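Local coordinates for BRO1 protein (Saccharomyces cerevisiae, PDB 1ZB1) that acts in multivesicular body sorting, recruiting the Doa4 deubiquitinase to endosomes so that cargo is deubiquitinated before it enters intralumenal vesicles, at residues Phe43-Glu46 / Lys47-Ser50; Thr209-Ser212 / Lys213-Ala217; Leu221-Lys224 / Cys225-Met229. All blocks are in the same frame, centred on the assembly; numbering follows the deposited sequence.

Interaction 1 (Phe43-Glu46 / Lys47-Ser50)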
loop_
_atom_site.group_PDB
_atom_site.type_symbol
_atom_site.label_atom_id
_atom_site.label_comp_id
_atom_site.label_asym_id
_atom_site.label_seq_id
_atom_site.Cartn_x
_atom_site.Cartn_y
_atom_site.Cartn_z
ATOM N N PHE A 43 4.970 24.314 35.214
ATOM C CA PHE A 43 4.184 23.762 34.117
ATOM C C PHE A 43 4.952 22.754 33.264
ATOM O O PHE A 43 4.428 22.255 32.268
ATOM C CB PHE A 43 3.684 24.894 33.207
ATOM C CG PHE A 43 2.878 25.949 33.923
ATOM C CD1 PHE A 43 3.500 26.882 34.751
ATOM C CD2 PHE A 43 1.497 26.012 33.765
ATOM C CE1 PHE A 43 2.756 27.863 35.410
ATOM C CE2 PHE A 43 0.745 26.988 34.419
ATOM C CZ PHE A 43 1.376 27.914 35.243
ATOM N N TYR A 44 6.182 22.447 33.667
ATOM C CA TYR A 44 7.035 21.527 32.920
ATOM C C TYR A 44 7.176 20.148 33.565
ATOM O O TYR A 44 7.424 20.037 34.764
ATOM C CB TYR A 44 8.418 22.162 32.765
ATOM C CG TYR A 44 9.361 21.448 31.824
ATOM C CD1 TYR A 44 9.053 21.304 30.474
ATOM C CD2 TYR A 44 10.580 20.948 32.276
ATOM C CE1 TYR A 44 9.938 20.682 29.594
ATOM C CE2 TYR A 44 11.476 20.325 31.402
ATOM C CZ TYR A 44 11.145 20.197 30.061
ATOM O OH TYR A 44 12.015 19.584 29.185
ATOM N N ASP A 45 7.004 19.100 32.763
ATOM C CA ASP A 45 7.159 17.723 33.240
ATOM C C ASP A 45 8.451 17.244 32.591
ATOM O O ASP A 45 8.441 16.776 31.451
ATOM C CB ASP A 45 5.998 16.847 32.765
ATOM C CG ASP A 45 6.046 15.438 33.340
ATOM O OD1 ASP A 45 7.150 14.947 33.668
ATOM O OD2 ASP A 45 4.971 14.813 33.446
ATOM N N GLU A 46 9.560 17.381 33.313
ATOM C CA GLU A 46 10.871 16.996 32.804
ATOM C C GLU A 46 10.963 15.543 32.352
ATOM O O GLU A 46 11.481 15.255 31.275
ATOM C CB GLU A 46 11.942 17.274 33.865
ATOM C CG GLU A 46 13.317 16.683 33.561
ATOM C CD GLU A 46 13.970 17.275 32.320
ATOM O OE1 GLU A 46 13.421 17.099 31.204
ATOM O OE2 GLU A 46 15.039 17.915 32.464
ATOM N N LYS A 47 10.459 14.630 33.173
ATOM C CA LYS A 47 10.514 13.210 32.845
ATOM C C LYS A 47 9.730 12.860 31.575
ATOM O O LYS A 47 10.265 12.235 30.659
ATOM C CB LYS A 47 9.992 12.383 34.019
ATOM C CG LYS A 47 10.184 10.887 33.849
ATOM C CD LYS A 47 9.760 10.145 35.106
ATOM C CE LYS A 47 9.958 8.640 34.964
ATOM N NZ LYS A 47 9.046 8.042 33.946
ATOM N N ALA A 48 8.464 13.258 31.526
ATOM C CA ALA A 48 7.635 12.974 30.363
ATOM C C ALA A 48 8.215 13.613 29.103
ATOM O O ALA A 48 8.295 12.964 28.061
ATOM C CB ALA A 48 6.213 13.470 30.599
ATOM N N THR A 49 8.629 14.875 29.201
ATOM C CA THR A 49 9.183 15.576 28.043
ATOM C C THR A 49 10.473 14.929 27.551
ATOM O O THR A 49 10.759 14.938 26.354
ATOM C CB THR A 49 9.437 17.062 28.354
ATOM O OG1 THR A 49 8.237 17.646 28.883
ATOM C CG2 THR A 49 9.840 17.817 27.079
ATOM N N SER A 50 11.248 14.361 28.472
ATOM C CA SER A 50 12.488 13.687 28.106
ATOM C C SER A 50 12.152 12.391 27.355
ATOM O O SER A 50 12.791 12.049 26.356
ATOM C CB SER A 50 13.307 13.368 29.362
ATOM O OG SER A 50 14.503 12.686 29.028
HETATM O O HOH W 1 6.231 19.271 29.992
#
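Asp45 and Thr49 meet at the start of helix 46-58 and form the tight part of this local contact. The carbonyl oxygen of Asp45 accepts twice from one residue. Thr49 N gives it the regular helical bond at 3.0 Å. Thr49 OG1 adds a shorter one, 2.7 Å from Asp45 O, and comes in from above the carbonyl plane. The hydroxyl reaches back because OG1 stands anti to its own carbonyl carbon, beside the backbone N (chi1 -53°). A water then donates to Thr49 OG1 and accepts from Asp45 N, so it bridges the hydroxyl to the residue before the helix. Asp45 also uses its side chain. Its OD1 takes the N-H of Ala48 in a nearly straight bond of 3.0 Å (172°), met from above the carboxylate plane. The same carboxylate packs on the Ala48 methyl, with Asp45 CG 3.4 Å from Ala48 CB. Tyr44 adds a van der Waals contact. Its hydroxyl end lies against Thr49 CG2, with OH 3.5 Å away, and the two side chains cross at about a right angle. Leu27 of helix 23-34 and Leu367 of helix 349-371 also touch Thr49, which is buried. The solvent side is looser. Glu46 and Lys47 are exposed, and their side chains start off away from the contact, though the CB atoms still touch it. Lys47 makes a salt bridge with Glu51, one turn further along the helix. Glu46 joins in mainly through its backbone, where its carbonyl O accepts from Ser50 N at 3.0 Å. The negative Asp45 side chain at the helix start would probably interact well with the helix dipole. This is an aspartate N-cap, and it opens helix 46-58 after the loop that follows helix 23-34.

Interaction 2 (Thr209-Ser212 / Lys213-Ala217)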
loop_
_atom_site.group_PDB
_atom_site.type_symbol
_atom_site.label_atom_id
_atom_site.label_comp_id
_atom_site.label_asym_id
_atom_site.label_seq_id
_atom_site.Cartn_x
_atom_site.Cartn_y
_atom_site.Cartn_z
ATOM N N THR A 209 -13.286 -21.694 -10.662
ATOM C CA THR A 209 -14.156 -20.531 -10.622
ATOM C C THR A 209 -13.662 -19.462 -9.634
ATOM O O THR A 209 -13.646 -18.272 -9.951
ATOM C CB THR A 209 -15.598 -20.959 -10.260
ATOM O OG1 THR A 209 -16.443 -19.805 -10.187
ATOM C CG2 THR A 209 -15.615 -21.697 -8.927
ATOM N N LEU A 210 -13.243 -19.892 -8.448
ATOM C CA LEU A 210 -12.762 -18.969 -7.417
ATOM C C LEU A 210 -11.519 -18.208 -7.884
ATOM O O LEU A 210 -11.496 -16.972 -7.884
ATOM C CB LEU A 210 -12.419 -19.741 -6.139
ATOM C CG LEU A 210 -12.638 -19.105 -4.757
ATOM C CD1 LEU A 210 -11.668 -19.749 -3.779
ATOM C CD2 LEU A 210 -12.427 -17.608 -4.791
ATOM N N ILE A 211 -10.486 -18.952 -8.267
ATOM C CA ILE A 211 -9.237 -18.355 -8.731
ATOM C C ILE A 211 -9.514 -17.350 -9.843
ATOM O O ILE A 211 -8.967 -16.248 -9.842
ATOM C CB ILE A 211 -8.251 -19.444 -9.233
ATOM C CG1 ILE A 211 -7.710 -20.250 -8.047
ATOM C CG2 ILE A 211 -7.071 -18.803 -9.957
ATOM C CD1 ILE A 211 -8.758 -20.974 -7.261
ATOM N N SER A 212 -10.382 -17.728 -10.777
ATOM C CA SER A 212 -10.738 -16.856 -11.890
ATOM C C SER A 212 -11.296 -15.507 -11.424
ATOM O O SER A 212 -10.874 -14.450 -11.904
ATOM C CB SER A 212 -11.766 -17.548 -12.786
ATOM O OG SER A 212 -12.177 -16.687 -13.830
ATOM N N LYS A 213 -12.246 -15.549 -10.494
ATOM C CA LYS A 213 -12.867 -14.331 -9.975
ATOM C C LYS A 213 -11.869 -13.459 -9.213
ATOM O O LYS A 213 -11.855 -12.239 -9.376
ATOM C CB LYS A 213 -14.043 -14.696 -9.059
ATOM C CG LYS A 213 -15.029 -15.651 -9.713
ATOM C CD LYS A 213 -16.143 -16.089 -8.773
ATOM C CE LYS A 213 -17.213 -15.023 -8.639
ATOM N NZ LYS A 213 -18.433 -15.579 -7.991
ATOM N N LEU A 214 -11.045 -14.088 -8.380
ATOM C CA LEU A 214 -10.044 -13.367 -7.598
ATOM C C LEU A 214 -8.983 -12.754 -8.506
ATOM O O LEU A 214 -8.475 -11.664 -8.234
ATOM C CB LEU A 214 -9.376 -14.310 -6.594
ATOM C CG LEU A 214 -10.275 -14.822 -5.464
ATOM C CD1 LEU A 214 -9.569 -15.920 -4.701
ATOM C CD2 LEU A 214 -10.643 -13.665 -4.548
ATOM N N SER A 215 -8.650 -13.467 -9.581
ATOM C CA SER A 215 -7.662 -12.992 -10.535
ATOM C C SER A 215 -8.206 -11.786 -11.274
ATOM O O SER A 215 -7.476 -10.838 -11.538
ATOM C CB SER A 215 -7.307 -14.092 -11.538
ATOM O OG SER A 215 -6.531 -15.104 -10.923
ATOM N N ARG A 216 -9.492 -11.816 -11.604
ATOM C CA ARG A 216 -10.087 -10.698 -12.312
ATOM C C ARG A 216 -10.012 -9.452 -11.444
ATOM O O ARG A 216 -9.735 -8.359 -11.937
ATOM C CB ARG A 216 -11.545 -10.981 -12.674
ATOM C CG ARG A 216 -12.150 -9.892 -13.540
ATOM C CD ARG A 216 -11.386 -9.766 -14.857
ATOM N NE ARG A 216 -11.579 -8.471 -15.505
ATOM C CZ ARG A 216 -12.752 -7.999 -15.914
ATOM N NH1 ARG A 216 -13.859 -8.715 -15.745
ATOM N NH2 ARG A 216 -12.819 -6.807 -16.492
ATOM N N ALA A 217 -10.253 -9.620 -10.150
ATOM C CA ALA A 217 -10.202 -8.492 -9.231
ATOM C C ALA A 217 -8.784 -7.915 -9.174
ATOM O O ALA A 217 -8.608 -6.696 -9.132
ATOM C CB ALA A 217 -10.668 -8.924 -7.837
#
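The flat group that takes two bonds is the Ile211 carbonyl, and both come from Ser215. Ser215 N is tilted 20° from the carbonyl plane and lies 2.8 Å from Ile211 O. The hydroxyl comes from above that plane, with Ser215 OG 2.9 Å from the same oxygen. Its first torsion (chi1 -72°) sets OG beside the backbone N and turned back to the previous turn. Ile211 CG2 lies next to this hydroxyl. On another side of the helix, Leu210 and Leu214 meet through their methyls. Leu210 CD2 and Leu214 CD1 are 3.3 Å apart, tighter than usual for two carbons. Phe194 and Leu198 of helix 176-198 also touch Leu214. Lys213 runs side by side with Thr209, and its CG sits 3.0 Å from Thr209 O. Regular helical bonds join Lys213 N to Thr209 O and Leu214 N to Leu210 O. Ser215 is buried and touches Leu258 of helix 242-269. The buried Ser215 hydroxyl is thus satisfied within its own helix, by the Ile211 carbonyl, where the helix packs on helix 242-269.

Interaction 3 (Leu221-Lys224 / Cys225-Met229)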
loop_
_atom_site.group_PDB
_atom_site.type_symbol
_atom_site.label_atom_id
_atom_site.label_comp_id
_atom_site.label_asym_id
_atom_site.label_seq_id
_atom_site.Cartn_x
_atom_site.Cartn_y
_atom_site.Cartn_z
ATOM N N LEU A 221 -7.769 -4.031 -10.023
ATOM C CA LEU A 221 -7.042 -3.203 -9.069
ATOM C C LEU A 221 -5.792 -2.571 -9.696
ATOM O O LEU A 221 -5.533 -1.377 -9.521
ATOM C CB LEU A 221 -6.661 -4.041 -7.846
ATOM C CG LEU A 221 -7.572 -3.994 -6.608
ATOM C CD1 LEU A 221 -8.948 -3.448 -6.952
ATOM C CD2 LEU A 221 -7.662 -5.389 -6.004
ATOM N N PHE A 222 -5.008 -3.360 -10.420
ATOM C CA PHE A 222 -3.818 -2.804 -11.053
ATOM C C PHE A 222 -4.227 -1.854 -12.183
ATOM O O PHE A 222 -3.475 -0.955 -12.550
ATOM C CB PHE A 222 -2.903 -3.926 -11.555
ATOM C CG PHE A 222 -2.023 -4.503 -10.477
ATOM C CD1 PHE A 222 -0.984 -3.746 -9.932
ATOM C CD2 PHE A 222 -2.252 -5.784 -9.978
ATOM C CE1 PHE A 222 -0.184 -4.256 -8.903
ATOM C CE2 PHE A 222 -1.462 -6.305 -8.951
ATOM C CZ PHE A 222 -0.424 -5.539 -8.412
ATOM N N GLN A 223 -5.435 -2.047 -12.709
ATOM C CA GLN A 223 -5.972 -1.192 -13.769
ATOM C C GLN A 223 -6.091 0.241 -13.226
ATOM O O GLN A 223 -5.891 1.211 -13.953
ATOM C CB GLN A 223 -7.352 -1.710 -14.198
ATOM C CG GLN A 223 -8.037 -0.930 -15.316
ATOM C CD GLN A 223 -7.283 -0.992 -16.628
ATOM O OE1 GLN A 223 -6.365 -0.206 -16.868
ATOM N NE2 GLN A 223 -7.658 -1.940 -17.481
ATOM N N LYS A 224 -6.416 0.362 -11.942
ATOM C CA LYS A 224 -6.548 1.668 -11.292
ATOM C C LYS A 224 -5.217 2.412 -11.260
ATOM O O LYS A 224 -5.165 3.617 -11.508
ATOM C CB LYS A 224 -7.042 1.514 -9.852
ATOM C CG LYS A 224 -8.486 1.087 -9.680
ATOM C CD LYS A 224 -8.818 1.055 -8.187
ATOM C CE LYS A 224 -10.253 0.625 -7.912
ATOM N NZ LYS A 224 -10.497 0.522 -6.437
ATOM N N CYS A 225 -4.149 1.689 -10.927
ATOM C CA CYS A 225 -2.808 2.260 -10.855
ATOM C C CYS A 225 -2.342 2.620 -12.262
ATOM O O CYS A 225 -1.721 3.662 -12.485
ATOM C CB CYS A 225 -1.834 1.250 -10.232
ATOM S SG CYS A 225 -2.284 0.675 -8.559
ATOM N N HIS A 226 -2.643 1.734 -13.205
ATOM C CA HIS A 226 -2.294 1.937 -14.602
ATOM C C HIS A 226 -2.915 3.246 -15.081
ATOM O O HIS A 226 -2.228 4.098 -15.639
ATOM C CB HIS A 226 -2.838 0.776 -15.447
ATOM C CG HIS A 226 -2.657 0.964 -16.920
ATOM N ND1 HIS A 226 -1.518 0.572 -17.588
ATOM C CD2 HIS A 226 -3.463 1.530 -17.850
ATOM C CE1 HIS A 226 -1.629 0.886 -18.867
ATOM N NE2 HIS A 226 -2.801 1.469 -19.052
ATOM N N ASP A 227 -4.220 3.394 -14.859
ATOM C CA ASP A 227 -4.948 4.591 -15.279
ATOM C C ASP A 227 -4.378 5.882 -14.706
ATOM O O ASP A 227 -4.370 6.912 -15.379
ATOM C CB ASP A 227 -6.434 4.483 -14.909
ATOM C CG ASP A 227 -7.185 3.479 -15.771
ATOM O OD1 ASP A 227 -6.623 3.018 -16.790
ATOM O OD2 ASP A 227 -8.345 3.157 -15.433
ATOM N N PHE A 228 -3.904 5.835 -13.466
ATOM C CA PHE A 228 -3.337 7.026 -12.847
ATOM C C PHE A 228 -2.022 7.429 -13.503
ATOM O O PHE A 228 -1.769 8.613 -13.718
ATOM C CB PHE A 228 -3.092 6.798 -11.358
ATOM C CG PHE A 228 -2.447 7.969 -10.671
ATOM C CD1 PHE A 228 -3.148 9.154 -10.484
ATOM C CD2 PHE A 228 -1.134 7.890 -10.222
ATOM C CE1 PHE A 228 -2.551 10.244 -9.854
ATOM C CE2 PHE A 228 -0.527 8.976 -9.593
ATOM C CZ PHE A 228 -1.238 10.154 -9.409
ATOM N N MET A 229 -1.193 6.440 -13.820
ATOM C CA MET A 229 0.109 6.686 -14.431
ATOM C C MET A 229 0.016 6.959 -15.933
ATOM O O MET A 229 0.998 7.355 -16.559
ATOM C CB MET A 229 1.027 5.485 -14.183
ATOM C CG MET A 229 1.104 5.057 -12.725
ATOM S SD MET A 229 1.976 3.492 -12.497
ATOM C CE MET A 229 3.621 4.106 -12.239
#
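This contact is a pair of turns near the C-terminal end of helix 208-230, one of the long helices of the Bro1 domain. Three backbone bonds carry it. Phe222 O accepts from His226 N at 2.9 Å, and Gln223 O accepts from Asp227 N, also at 2.9 Å. Lys224 O takes Phe228 N at a longer 3.2 Å. Gln223 bends at its second torsion (chi2 64°), which brings its amide group beside Asp227. The amide lies nearly parallel to the Asp227 carboxylate, with the planes 19° apart. Gln223 and His226 lie side by side at the margin of the packing with helix 242-269, but the imidazole is turned steeply, 77° from the amide. His226 ND1 bonds to Thr249 of that helix. Leu221, Phe222 and Cys225 are buried where the helix packs on helices 176-198 and 242-269. Cys225 CB lies 3.6 Å from Phe222 O. Val248 and Ile185 touch Cys225. Phe228, partly exposed, meets the ring of Phe181. One side thus packs on two neighbouring helices while Lys224 and Asp227 are exposed, which is typical of an amphipathic helix in an all-helical domain, consistent with the TPR-like core of Bro1 domains.

Interactions 1, 2 and 3 follow in that order along one chain, all within the Bro1 domain. Interaction 1 lies at the start of helix 46-58. Interactions 2 and 3 both lie on helix 208-230, in adjoining parts, with centres 18 Å apart. Each of these two packs on helices 176-198 and 242-269. Interaction 1 is distant from both. Its centre is 56 Å from that of interaction 2 and 48 Å from that of interaction 3, on the opposite side of the chain's centre. Helix 208-230 is therefore held by the same two helices at both levels, while the start of helix 46-58 lies on the far side of the elongated domain.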